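Long-range contact in metallo-beta-lactamase domain-containing protein (Enterococcus faecalis, PDB 2AZ4), which is of unknown function but binds two zinc ions in a metallo-beta-lactamase fold and may, like its relatives, act as an RNA-binding exonuclease: residues E341-I346 / K370-V375. Sequence-based numbering, arbitrary orientation.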
ATOM      1  N   GLU A 341      20.751 -13.703 -22.856  1.00 23.37           N
ATOM      2  CA  GLU A 341      20.971 -15.043 -22.344  1.00 24.98           C
ATOM      3  C   GLU A 341      22.122 -15.032 -21.340  1.00 24.01           C
ATOM      4  O   GLU A 341      23.200 -14.453 -21.594  1.00 24.57           O
ATOM      5  CB  GLU A 341      21.255 -16.001 -23.515  1.00 25.98           C
ATOM      6  CG  GLU A 341      21.404 -17.454 -23.142  1.00 30.10           C
ATOM      7  CD  GLU A 341      21.029 -18.400 -24.289  1.00 38.35           C
ATOM      8  OE1 GLU A 341      20.274 -17.977 -25.217  1.00 40.21           O
ATOM      9  OE2 GLU A 341      21.483 -19.578 -24.250  1.00 40.85           O
ATOM     10  N   GLY A 342      21.881 -15.660 -20.191  1.00 23.28           N
ATOM     11  CA  GLY A 342      22.873 -15.730 -19.128  1.00 23.03           C
ATOM     12  C   GLY A 342      22.884 -14.525 -18.197  1.00 22.38           C
ATOM     13  O   GLY A 342      23.732 -14.431 -17.293  1.00 22.40           O
ATOM     14  N   SER A 343      21.970 -13.584 -18.413  1.00 21.08           N
ATOM     15  CA  SER A 343      21.952 -12.379 -17.577  1.00 19.92           C
ATOM     16  C   SER A 343      21.270 -12.632 -16.207  1.00 20.15           C
ATOM     17  O   SER A 343      20.766 -13.734 -15.929  1.00 19.91           O
ATOM     18  CB  SER A 343      21.313 -11.214 -18.337  1.00 19.07           C
ATOM     19  OG  SER A 343      19.928 -11.430 -18.504  1.00 17.14           O
ATOM     20  N   LEU A 344      21.274 -11.604 -15.356  1.00 20.01           N
ATOM     21  CA  LEU A 344      20.737 -11.701 -14.004  1.00 19.26           C
ATOM     22  C   LEU A 344      19.564 -10.748 -13.877  1.00 18.85           C
ATOM     23  O   LEU A 344      19.667  -9.598 -14.261  1.00 19.44           O
ATOM     24  CB  LEU A 344      21.820 -11.344 -12.984  1.00 19.37           C
ATOM     25  CG  LEU A 344      21.483 -11.361 -11.478  1.00 18.80           C
ATOM     26  CD1 LEU A 344      20.996 -12.743 -11.021  1.00 16.66           C
ATOM     27  CD2 LEU A 344      22.715 -10.868 -10.657  1.00 18.74           C
ATOM     28  N   TYR A 345      18.446 -11.244 -13.370  1.00 18.76           N
ATOM     29  CA  TYR A 345      17.282 -10.400 -13.099  1.00 17.92           C
ATOM     30  C   TYR A 345      16.906 -10.515 -11.622  1.00 17.66           C
ATOM     31  O   TYR A 345      16.721 -11.602 -11.097  1.00 17.57           O
ATOM     32  CB  TYR A 345      16.099 -10.775 -14.002  1.00 17.94           C
ATOM     33  CG  TYR A 345      14.789 -10.147 -13.551  1.00 16.55           C
ATOM     34  CD1 TYR A 345      14.571  -8.769 -13.684  1.00 15.80           C
ATOM     35  CD2 TYR A 345      13.789 -10.916 -12.962  1.00 17.50           C
ATOM     36  CE1 TYR A 345      13.370  -8.186 -13.253  1.00 14.74           C
ATOM     37  CE2 TYR A 345      12.587 -10.331 -12.533  1.00 15.13           C
ATOM     38  CZ  TYR A 345      12.400  -8.973 -12.679  1.00 13.79           C
ATOM     39  OH  TYR A 345      11.229  -8.390 -12.248  1.00 18.04           O
ATOM     40  N   ILE A 346      16.779  -9.370 -10.968  1.00 18.17           N
ATOM     41  CA  ILE A 346      16.491  -9.317  -9.544  1.00 17.69           C
ATOM     42  C   ILE A 346      15.062  -8.847  -9.366  1.00 17.10           C
ATOM     43  O   ILE A 346      14.717  -7.724  -9.717  1.00 16.71           O
ATOM     44  CB  ILE A 346      17.475  -8.398  -8.806  1.00 18.27           C
ATOM     45  CG1 ILE A 346      18.906  -8.937  -8.968  1.00 17.52           C
ATOM     46  CG2 ILE A 346      17.083  -8.280  -7.329  1.00 17.72           C
ATOM     47  CD1 ILE A 346      19.966  -7.827  -8.867  1.00 17.87           C
ATOM     48  N   LYS A 370      15.446 -18.594 -21.435  1.00 32.05           N
ATOM     49  CA  LYS A 370      16.472 -17.667 -21.889  1.00 32.44           C
ATOM     50  C   LYS A 370      17.754 -17.777 -21.077  1.00 32.22           C
ATOM     51  O   LYS A 370      18.672 -16.983 -21.270  1.00 32.89           O
ATOM     52  CB  LYS A 370      15.933 -16.237 -21.869  1.00 32.18           C
ATOM     53  CG  LYS A 370      14.876 -15.992 -22.949  1.00 33.36           C
ATOM     54  CD  LYS A 370      14.443 -14.532 -23.037  1.00 33.46           C
ATOM     55  CE  LYS A 370      15.633 -13.542 -23.230  1.00 34.18           C
ATOM     56  NZ  LYS A 370      16.404 -13.655 -24.519  1.00 35.11           N
ATOM     57  N   ASP A 371      17.821 -18.760 -20.175  1.00 32.41           N
ATOM     58  CA  ASP A 371      18.979 -18.922 -19.276  1.00 32.21           C
ATOM     59  C   ASP A 371      19.236 -17.607 -18.496  1.00 31.09           C
ATOM     60  O   ASP A 371      20.379 -17.213 -18.280  1.00 31.13           O
ATOM     61  CB  ASP A 371      20.220 -19.336 -20.091  1.00 32.76           C
ATOM     62  CG  ASP A 371      21.303 -20.007 -19.247  1.00 35.79           C
ATOM     63  OD1 ASP A 371      20.965 -20.742 -18.283  1.00 38.50           O
ATOM     64  OD2 ASP A 371      22.511 -19.807 -19.564  1.00 39.06           O
ATOM     65  N   ILE A 372      18.164 -16.918 -18.112  1.00 29.77           N
ATOM     66  CA  ILE A 372      18.284 -15.720 -17.260  1.00 28.43           C
ATOM     67  C   ILE A 372      18.121 -16.189 -15.823  1.00 27.56           C
ATOM     68  O   ILE A 372      17.099 -16.799 -15.486  1.00 27.86           O
ATOM     69  CB  ILE A 372      17.232 -14.640 -17.623  1.00 28.39           C
ATOM     70  CG1 ILE A 372      17.400 -14.183 -19.085  1.00 27.79           C
ATOM     71  CG2 ILE A 372      17.312 -13.422 -16.675  1.00 28.29           C
ATOM     72  CD1 ILE A 372      16.250 -13.309 -19.586  1.00 28.15           C
ATOM     73  N   THR A 373      19.143 -15.972 -14.994  1.00 26.57           N
ATOM     74  CA  THR A 373      19.044 -16.267 -13.564  1.00 26.18           C
ATOM     75  C   THR A 373      18.028 -15.343 -12.864  1.00 25.89           C
ATOM     76  O   THR A 373      18.154 -14.116 -12.904  1.00 26.71           O
ATOM     77  CB  THR A 373      20.400 -16.168 -12.863  1.00 26.66           C
ATOM     78  OG1 THR A 373      21.335 -17.057 -13.495  1.00 27.74           O
ATOM     79  CG2 THR A 373      20.273 -16.515 -11.370  1.00 24.93           C
ATOM     80  N   PHE A 374      17.026 -15.944 -12.240  1.00 24.50           N
ATOM     81  CA  PHE A 374      15.989 -15.206 -11.526  1.00 23.24           C
ATOM     82  C   PHE A 374      16.328 -15.230 -10.041  1.00 23.23           C
ATOM     83  O   PHE A 374      16.602 -16.305  -9.471  1.00 22.67           O
ATOM     84  CB  PHE A 374      14.645 -15.882 -11.746  1.00 22.61           C
ATOM     85  CG  PHE A 374      13.525 -15.338 -10.896  1.00 22.19           C
ATOM     86  CD1 PHE A 374      12.723 -14.300 -11.363  1.00 20.26           C
ATOM     87  CD2 PHE A 374      13.248 -15.883  -9.650  1.00 21.18           C
ATOM     88  CE1 PHE A 374      11.681 -13.806 -10.610  1.00 20.69           C
ATOM     89  CE2 PHE A 374      12.177 -15.384  -8.878  1.00 20.73           C
ATOM     90  CZ  PHE A 374      11.404 -14.346  -9.371  1.00 20.60           C
ATOM     91  N   VAL A 375      16.322 -14.049  -9.425  1.00 22.89           N
ATOM     92  CA  VAL A 375      16.595 -13.937  -8.002  1.00 23.24           C
ATOM     93  C   VAL A 375      15.478 -13.183  -7.333  1.00 23.05           C
ATOM     94  O   VAL A 375      15.199 -12.042  -7.682  1.00 22.61           O
ATOM     95  CB  VAL A 375      17.970 -13.285  -7.716  1.00 24.00           C
ATOM     96  CG1 VAL A 375      18.169 -13.076  -6.212  1.00 23.93           C
ATOM     97  CG2 VAL A 375      19.077 -14.172  -8.244  1.00 24.14           C
TER
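Phe-374 brings its CD1 to the edge of the Tyr-345 ring, in the plane of that ring and 3.9 Å from its CD2. Both residues have CG anti to the backbone N (chi1 167° for Tyr-345), so the two side chains run side by side and point the same way. Phe-374 also packs on Tyr-360, Leu-364 and Leu-367 of helix 358-369, and its ring meets that of His-347. Further back, CG2 of Ile-372 sits 4.0 Å from CB of Tyr-345 and also touches OG of Ser-343, a hydroxyl hydrogen-bonded to Gln-340 O. Strands 344-348 and 373-376, joined through helix 358-369, form a parallel beta-alpha-beta unit at one edge of a six-stranded parallel sheet, where 373-376 is the outermost strand on that side within the chain. Tyr-345 N reaches Thr-373 O at 2.9 Å, almost straight at 174°, and Tyr-345 O takes Val-375 N at 3.0 Å; one residue thus spends both backbone polar groups on the edge strand. Thr-373 N bonds to Ser-343 O. On the other face of the sheet, CD1 of Leu-344 meets CG2 of Val-375 at 3.7 Å and CG2 of Thr-373 at 3.9 Å. Ahead of the strands, Asp-371 closes helix 358-369 as the C-prime residue of a Schellman motif, and Asp-371 O accepts a weak bond from Gly-342 N, 2.9 Å long and bent to 126°.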